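Atu0111 protein (Agrobacterium tumefaciens, PDB 2FSQ) is of unknown function but has an alpha-beta fold whose sequence family belongs to the 2H clan, consistent with a relationship to 2H phosphoesterases. Local coordinates at residues A150-D153 against S154-A157; L49-S53 against Q54-A58; D161-A164 against D165-Y169. All coordinates share one frame; numbering follows the deposited sequence. Where two conformers were deposited one is given.

Interaction 1: residues A150-D153 against S154-A157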
loop_
_atom_site.group_PDB
_atom_site.type_symbol
_atom_site.label_atom_id
_atom_site.label_comp_id
_atom_site.label_asym_id
_atom_site.label_seq_id
_atom_site.Cartn_x
_atom_site.Cartn_y
_atom_site.Cartn_z
ATOM N N ALA A 150 12.089 -7.002 -15.729
ATOM C CA ALA A 150 11.152 -6.316 -16.610
ATOM C C ALA A 150 9.954 -7.200 -16.975
ATOM O O ALA A 150 8.833 -6.715 -17.094
ATOM C CB ALA A 150 11.849 -5.776 -17.857
ATOM N N GLU A 151 10.182 -8.502 -17.114
ATOM C CA GLU A 151 9.075 -9.415 -17.354
ATOM C C GLU A 151 8.065 -9.431 -16.200
ATOM O O GLU A 151 6.867 -9.571 -16.431
ATOM C CB GLU A 151 9.621 -10.829 -17.619
ATOM C CG GLU A 151 8.555 -11.766 -18.139
ATOM C CD GLU A 151 8.919 -13.236 -18.029
ATOM O OE1 GLU A 151 9.790 -13.590 -17.196
ATOM O OE2 GLU A 151 8.289 -14.055 -18.740
ATOM N N ASP A 152 8.538 -9.349 -14.955
ATOM C CA ASP A 152 7.624 -9.264 -13.810
ATOM C C ASP A 152 6.693 -8.064 -13.881
ATOM O O ASP A 152 5.527 -8.172 -13.532
ATOM C CB ASP A 152 8.384 -9.244 -12.484
ATOM C CG ASP A 152 9.069 -10.556 -12.190
ATOM O OD1 ASP A 152 8.346 -11.537 -12.000
ATOM O OD2 ASP A 152 10.324 -10.588 -12.192
ATOM N N ASP A 153 7.204 -6.932 -14.348
ATOM C CA ASP A 153 6.342 -5.762 -14.548
ATOM C C ASP A 153 5.195 -6.068 -15.515
ATOM O O ASP A 153 4.047 -5.672 -15.290
ATOM C CB ASP A 153 7.144 -4.569 -15.058
ATOM C CG ASP A 153 8.148 -4.070 -14.053
ATOM O OD1 ASP A 153 7.806 -3.942 -12.848
ATOM O OD2 ASP A 153 9.302 -3.822 -14.467
ATOM N N SER A 154 5.514 -6.780 -16.592
ATOM C CA SER A 154 4.506 -7.152 -17.568
ATOM C C SER A 154 3.477 -8.116 -16.963
ATOM O O SER A 154 2.283 -7.982 -17.187
ATOM C CB SER A 154 5.189 -7.708 -18.820
ATOM O OG SER A 154 4.248 -8.181 -19.752
ATOM N N ILE A 155 3.939 -9.056 -16.139
ATOM C CA ILE A 155 3.035 -10.000 -15.509
ATOM C C ILE A 155 2.078 -9.319 -14.524
ATOM O O ILE A 155 0.864 -9.542 -14.573
ATOM C CB ILE A 155 3.830 -11.122 -14.808
ATOM C CG1 ILE A 155 4.606 -11.941 -15.841
ATOM C CG2 ILE A 155 2.898 -12.032 -13.991
ATOM C CD1 ILE A 155 5.620 -12.868 -15.231
ATOM N N VAL A 156 2.606 -8.477 -13.648
ATOM C CA VAL A 156 1.726 -7.831 -12.674
ATOM C C VAL A 156 0.773 -6.858 -13.377
ATOM O O VAL A 156 -0.360 -6.699 -12.945
ATOM C CB VAL A 156 2.500 -7.236 -11.443
ATOM C CG1 VAL A 156 3.328 -6.021 -11.805
ATOM C CG2 VAL A 156 1.536 -6.944 -10.287
ATOM N N ALA A 157 1.199 -6.264 -14.493
ATOM C CA ALA A 157 0.286 -5.393 -15.239
ATOM C C ALA A 157 -0.881 -6.213 -15.789
ATOM O O ALA A 157 -2.013 -5.725 -15.872
ATOM C CB ALA A 157 1.014 -4.686 -16.371
#

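Interaction 2: residues L49-S53 against Q54-A58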
loop_
_atom_site.group_PDB
_atom_site.type_symbol
_atom_site.label_atom_id
_atom_site.label_comp_id
_atom_site.label_asym_id
_atom_site.label_seq_id
_atom_site.Cartn_x
_atom_site.Cartn_y
_atom_site.Cartn_z
ATOM N N LEU A 49 2.905 -9.996 3.457
ATOM C CA LEU A 49 4.196 -10.665 3.675
ATOM C C LEU A 49 3.964 -12.058 4.257
ATOM O O LEU A 49 2.874 -12.374 4.748
ATOM C CB LEU A 49 5.077 -9.841 4.608
ATOM C CG LEU A 49 5.362 -8.407 4.171
ATOM C CD1 LEU A 49 6.264 -7.701 5.163
ATOM C CD2 LEU A 49 5.983 -8.365 2.769
ATOM N N VAL A 50 4.983 -12.900 4.165
ATOM C CA VAL A 50 4.961 -14.214 4.790
ATOM C C VAL A 50 5.509 -14.092 6.226
ATOM O O VAL A 50 6.670 -13.739 6.432
ATOM C CB VAL A 50 5.765 -15.226 3.959
ATOM C CG1 VAL A 50 5.831 -16.572 4.669
ATOM C CG2 VAL A 50 5.159 -15.384 2.565
ATOM N N GLU A 51 4.645 -14.327 7.219
ATOM C CA GLU A 51 5.029 -14.142 8.622
ATOM C C GLU A 51 6.208 -15.046 8.950
ATOM O O GLU A 51 6.231 -16.213 8.569
ATOM C CB GLU A 51 3.852 -14.388 9.596
ATOM C CG GLU A 51 4.154 -14.018 11.070
ATOM C CD GLU A 51 2.913 -13.882 11.945
ATOM O OE1 GLU A 51 2.708 -14.755 12.808
ATOM O OE2 GLU A 51 2.155 -12.900 11.786
ATOM N N GLY A 52 7.195 -14.470 9.625
ATOM C CA GLY A 52 8.408 -15.195 10.037
ATOM C C GLY A 52 9.493 -15.322 8.978
ATOM O O GLY A 52 10.576 -15.819 9.271
ATOM N N SER A 53 9.208 -14.886 7.748
ATOM C CA SER A 53 10.162 -15.033 6.634
ATOM C C SER A 53 11.306 -14.035 6.803
ATOM O O SER A 53 11.164 -13.047 7.524
ATOM C CB SER A 53 9.444 -14.793 5.299
ATOM O OG SER A 53 8.979 -13.458 5.216
ATOM N N GLN A 54 12.429 -14.276 6.120
ATOM C CA GLN A 54 13.561 -13.349 6.192
ATOM C C GLN A 54 13.198 -11.992 5.561
ATOM O O GLN A 54 13.720 -10.942 5.969
ATOM C CB GLN A 54 14.820 -13.977 5.589
ATOM C CG GLN A 54 15.267 -15.246 6.362
ATOM C CD GLN A 54 16.771 -15.519 6.337
ATOM O OE1 GLN A 54 17.249 -16.445 7.007
ATOM N NE2 GLN A 54 17.519 -14.732 5.564
ATOM N N THR A 55 12.289 -12.012 4.580
ATOM C CA THR A 55 11.792 -10.768 3.984
ATOM C C THR A 55 11.087 -9.928 5.050
ATOM O O THR A 55 11.350 -8.731 5.197
ATOM C CB THR A 55 10.814 -11.032 2.806
ATOM O OG1 THR A 55 11.541 -11.524 1.677
ATOM C CG2 THR A 55 10.135 -9.760 2.358
ATOM N N GLU A 56 10.204 -10.569 5.807
ATOM C CA GLU A 56 9.480 -9.840 6.830
ATOM C C GLU A 56 10.425 -9.271 7.887
ATOM O O GLU A 56 10.315 -8.101 8.261
ATOM C CB GLU A 56 8.413 -10.710 7.472
ATOM C CG GLU A 56 7.607 -9.970 8.520
ATOM C CD GLU A 56 6.721 -10.891 9.327
ATOM O OE1 GLU A 56 7.271 -11.755 10.037
ATOM O OE2 GLU A 56 5.479 -10.729 9.295
ATOM N N SER A 57 11.374 -10.082 8.360
ATOM C CA SER A 57 12.345 -9.599 9.336
ATOM C C SER A 57 13.160 -8.415 8.832
ATOM O O SER A 57 13.424 -7.460 9.574
ATOM C CB SER A 57 13.263 -10.743 9.789
ATOM O OG SER A 57 12.510 -11.716 10.498
ATOM N N ALA A 58 13.557 -8.462 7.559
ATOM C CA ALA A 58 14.299 -7.358 6.968
ATOM C C ALA A 58 13.457 -6.068 6.971
ATOM O O ALA A 58 13.951 -4.976 7.322
ATOM C CB ALA A 58 14.731 -7.709 5.555
HETATM O O HOH W 1 3.330 -10.647 11.122
#

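Interaction 3: residues D161-A164 against D165-Y169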
loop_
_atom_site.group_PDB
_atom_site.type_symbol
_atom_site.label_atom_id
_atom_site.label_comp_id
_atom_site.label_asym_id
_atom_site.label_seq_id
_atom_site.Cartn_x
_atom_site.Cartn_y
_atom_site.Cartn_z
ATOM N N ASP A 161 -4.778 -5.454 -15.168
ATOM C CA ASP A 161 -5.728 -5.247 -16.261
ATOM C C ASP A 161 -6.891 -6.221 -16.116
ATOM O O ASP A 161 -8.052 -5.884 -16.381
ATOM C CB ASP A 161 -5.062 -5.470 -17.619
ATOM C CG ASP A 161 -4.151 -4.325 -18.030
ATOM O OD1 ASP A 161 -4.236 -3.235 -17.416
ATOM O OD2 ASP A 161 -3.335 -4.527 -18.967
ATOM N N THR A 162 -6.584 -7.444 -15.694
ATOM C CA THR A 162 -7.627 -8.433 -15.528
ATOM C C THR A 162 -8.528 -8.039 -14.350
ATOM O O THR A 162 -9.753 -8.115 -14.447
ATOM C CB THR A 162 -7.026 -9.857 -15.350
ATOM O OG1 THR A 162 -6.096 -10.119 -16.413
ATOM C CG2 THR A 162 -8.123 -10.943 -15.361
ATOM N N PHE A 163 -7.935 -7.576 -13.248
ATOM C CA PHE A 163 -8.749 -7.098 -12.140
ATOM C C PHE A 163 -9.653 -5.942 -12.523
ATOM O O PHE A 163 -10.777 -5.868 -12.030
ATOM C CB PHE A 163 -7.899 -6.700 -10.933
ATOM C CG PHE A 163 -7.438 -7.880 -10.099
ATOM C CD1 PHE A 163 -8.348 -8.820 -9.602
ATOM C CD2 PHE A 163 -6.103 -8.022 -9.783
ATOM C CE1 PHE A 163 -7.898 -9.895 -8.821
ATOM C CE2 PHE A 163 -5.650 -9.065 -9.011
ATOM C CZ PHE A 163 -6.537 -10.017 -8.539
ATOM N N ALA A 164 -9.175 -5.052 -13.389
ATOM C CA ALA A 164 -9.998 -3.915 -13.813
ATOM C C ALA A 164 -11.266 -4.417 -14.485
ATOM O O ALA A 164 -12.337 -3.867 -14.274
ATOM C CB ALA A 164 -9.215 -2.992 -14.739
ATOM N N ASP A 165 -11.151 -5.479 -15.279
ATOM C CA ASP A 165 -12.330 -6.082 -15.906
ATOM C C ASP A 165 -13.307 -6.638 -14.875
ATOM O O ASP A 165 -14.513 -6.441 -14.984
ATOM C CB ASP A 165 -11.914 -7.187 -16.880
ATOM C CG ASP A 165 -11.246 -6.649 -18.125
ATOM O OD1 ASP A 165 -11.440 -5.458 -18.453
ATOM O OD2 ASP A 165 -10.515 -7.428 -18.783
ATOM N N PHE A 166 -12.792 -7.354 -13.878
ATOM C CA PHE A 166 -13.653 -7.909 -12.826
ATOM C C PHE A 166 -14.264 -6.862 -11.895
ATOM O O PHE A 166 -15.419 -6.956 -11.493
ATOM C CB PHE A 166 -12.897 -8.984 -12.026
ATOM C CG PHE A 166 -12.819 -10.315 -12.740
ATOM C CD1 PHE A 166 -11.938 -10.509 -13.798
ATOM C CD2 PHE A 166 -13.650 -11.362 -12.363
ATOM C CE1 PHE A 166 -11.863 -11.736 -14.455
ATOM C CE2 PHE A 166 -13.581 -12.596 -13.018
ATOM C CZ PHE A 166 -12.703 -12.775 -14.063
ATOM N N PHE A 167 -13.478 -5.853 -11.549
ATOM C CA PHE A 167 -13.951 -4.816 -10.632
ATOM C C PHE A 167 -14.834 -3.783 -11.325
ATOM O O PHE A 167 -15.653 -3.136 -10.669
ATOM C CB PHE A 167 -12.762 -4.156 -9.923
ATOM C CG PHE A 167 -12.273 -4.926 -8.730
ATOM C CD1 PHE A 167 -12.621 -4.517 -7.450
ATOM C CD2 PHE A 167 -11.465 -6.064 -8.876
ATOM C CE1 PHE A 167 -12.183 -5.215 -6.318
ATOM C CE2 PHE A 167 -11.022 -6.768 -7.744
ATOM C CZ PHE A 167 -11.385 -6.342 -6.469
ATOM N N GLY A 168 -14.648 -3.632 -12.636
ATOM C CA GLY A 168 -15.495 -2.764 -13.456
ATOM C C GLY A 168 -15.185 -1.282 -13.345
ATOM O O GLY A 168 -16.046 -0.445 -13.600
ATOM N N TYR A 169 -13.940 -0.952 -13.007
ATOM C CA TYR A 169 -13.455 0.423 -13.060
ATOM C C TYR A 169 -11.948 0.391 -13.173
ATOM O O TYR A 169 -11.313 -0.654 -12.953
ATOM C CB TYR A 169 -13.854 1.238 -11.811
ATOM C CG TYR A 169 -13.347 0.632 -10.512
ATOM C CD1 TYR A 169 -12.013 0.779 -10.113
ATOM C CD2 TYR A 169 -14.194 -0.080 -9.687
ATOM C CE1 TYR A 169 -11.554 0.218 -8.921
ATOM C CE2 TYR A 169 -13.746 -0.638 -8.509
ATOM C CZ TYR A 169 -12.431 -0.480 -8.127
ATOM O OH TYR A 169 -12.026 -1.054 -6.955
#

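Interaction 1: residues A150-D153 against S154-A157
Residues A150-D153 and S154-A157 are consecutive turns of one alpha helix, joined by four i to i+4 backbone hydrogen bonds that tighten after the first. S154 N reaches A150 O weakly, at 3.4 Å, whereas I155 N lies 3.0 Å from E151 O. V156 N meets D152 O at 2.9 Å. A157 N completes the series on D153 O at 3.0 Å.

The main side-chain contact joins E151 and I155, one turn apart. I155 CG1 stands anti to its own carbonyl carbon (chi1 -64°), which turns the longer branch back along the helix; CG1 comes 3.3 Å from E151 O, and CD1 approaches the aliphatic CG of E151 at 4.3 Å. The methyl thus meets the stem of the glutamate rather than its carboxylate. V156 CG1 sits between the backbone N and the carbonyl carbon (chi1 70°); this methyl lies 3.5 Å from D152 O and also packs near D153 O. On the next residue, A157 CB rests against D153 O.

The two aspartates direct their carboxylates to partners before the helix. Buried D152 uses OD2 for T149 OG1 and OD1 for the backbone N of N132, so both oxygens are satisfied, while D153 OD1 accepts from G147 N. F131 touches D152, I155 and V156, covering this face from the loop before strand 133-139. Acidic side chains at E151, D152 and D153 would be expected to interact favourably with the helix dipole. The segment is the opening of helix 150-167, which starts after a two-residue connection from strand 142-147, with D152 and D153 bonded back to T149 and G147.

Interaction 2: residues L49-S53 against Q54-A58
S53 N-caps helix 54-67, its OG accepting from E56 N at 3.2 Å and its carbonyl O from S57 N, directly after a type II beta turn from V50 to S53 that S53 N closes on V50 O. S53 OG lies between its backbone N and carbonyl carbon (chi1 64°), a position from which it serves a second bond: it donates to V50 O at 2.6 Å, in the carbonyl plane on a lone pair. V50 O therefore receives both the backbone and the hydroxyl of S53, coupling turn to cap.

E56 reaches back from the helix to the turn, its chain extended and CG anti to the backbone N (chi1 -178°). L49 CD1 packs alongside the E56 stem. T55 instead turns its hydroxyl out of the contact, to Q217 N. E56 OE2 lies 3.5 Å from E51 CA, and in one of the two conformers of E51 a water joins this oxygen to E51 OE2. The other carboxylate oxygen, E56 OE1, accepts from G52 N at 2.7 Å in a nearly straight bond (N-H...O 167°) that meets it from above the carboxylate plane.

Interaction 3: residues D161-A164 against D165-Y169
F163 and F167 both set CG anti to their own carbonyl carbons (chi1 -79° and -83°), which sends two rings one helical turn apart in the same direction. They touch through F163 CD1 and F167 CE2 at 3.8 Å, an oblique apolar contact. The F167 ring also presents its edge to F163 O, with CD2 3.2 Å from that oxygen, which already accepts from F167 N at 2.7 Å. The pattern recurs one residue earlier: the F166 ring lies edge-on to T162 O, its CD1 at 3.3 Å, and T162 CG2 runs alongside to meet F166 CE1 at 3.9 Å.

G168 is the first residue to leave helical backbone angles, with positive phi (78°), and its N still bonds to A164 O at 2.8 Å. Y169 then swings back so that one face of its ring receives F167 CB, 3.9 Å above the plane and offset toward the rim; its OH bonds to Q89 O of strand 84-92. A164 CB lies 3.6 Å from Y169 O, a buried carbonyl with no partner in the model.

F163 and F167 face the four-stranded sheet, touching V45 of strand 42-48 and F88 of strand 84-92. F125 stacks on F163 and meets F166 edge-to-face, while Y118 OH and R121 NE of helix 111-121 bond to F167 O and F166 O, respectively.

In the fold
From the N terminus, interaction 2 comes first: it closes the tight turn between strand 42-48 and helix 54-67. Interactions 1 and 3 follow on a single element, helix 150-167, near its start and at its end, with centres about 17 Å apart. The three lie in series, none nested or crossed. Interaction 1 ties the helix start to the loop before strand 133-139 and to the end of strand 142-147, in the three-stranded sheet, whereas interaction 3 fastens its far end to strands 42-48 and 84-92 of the four-stranded sheet and to helix 111-121. Helix 150-167 thereby spans both sheets. Interaction 2 stands apart, its centre about 30 Å from that of interaction 3, beside helix 195-212.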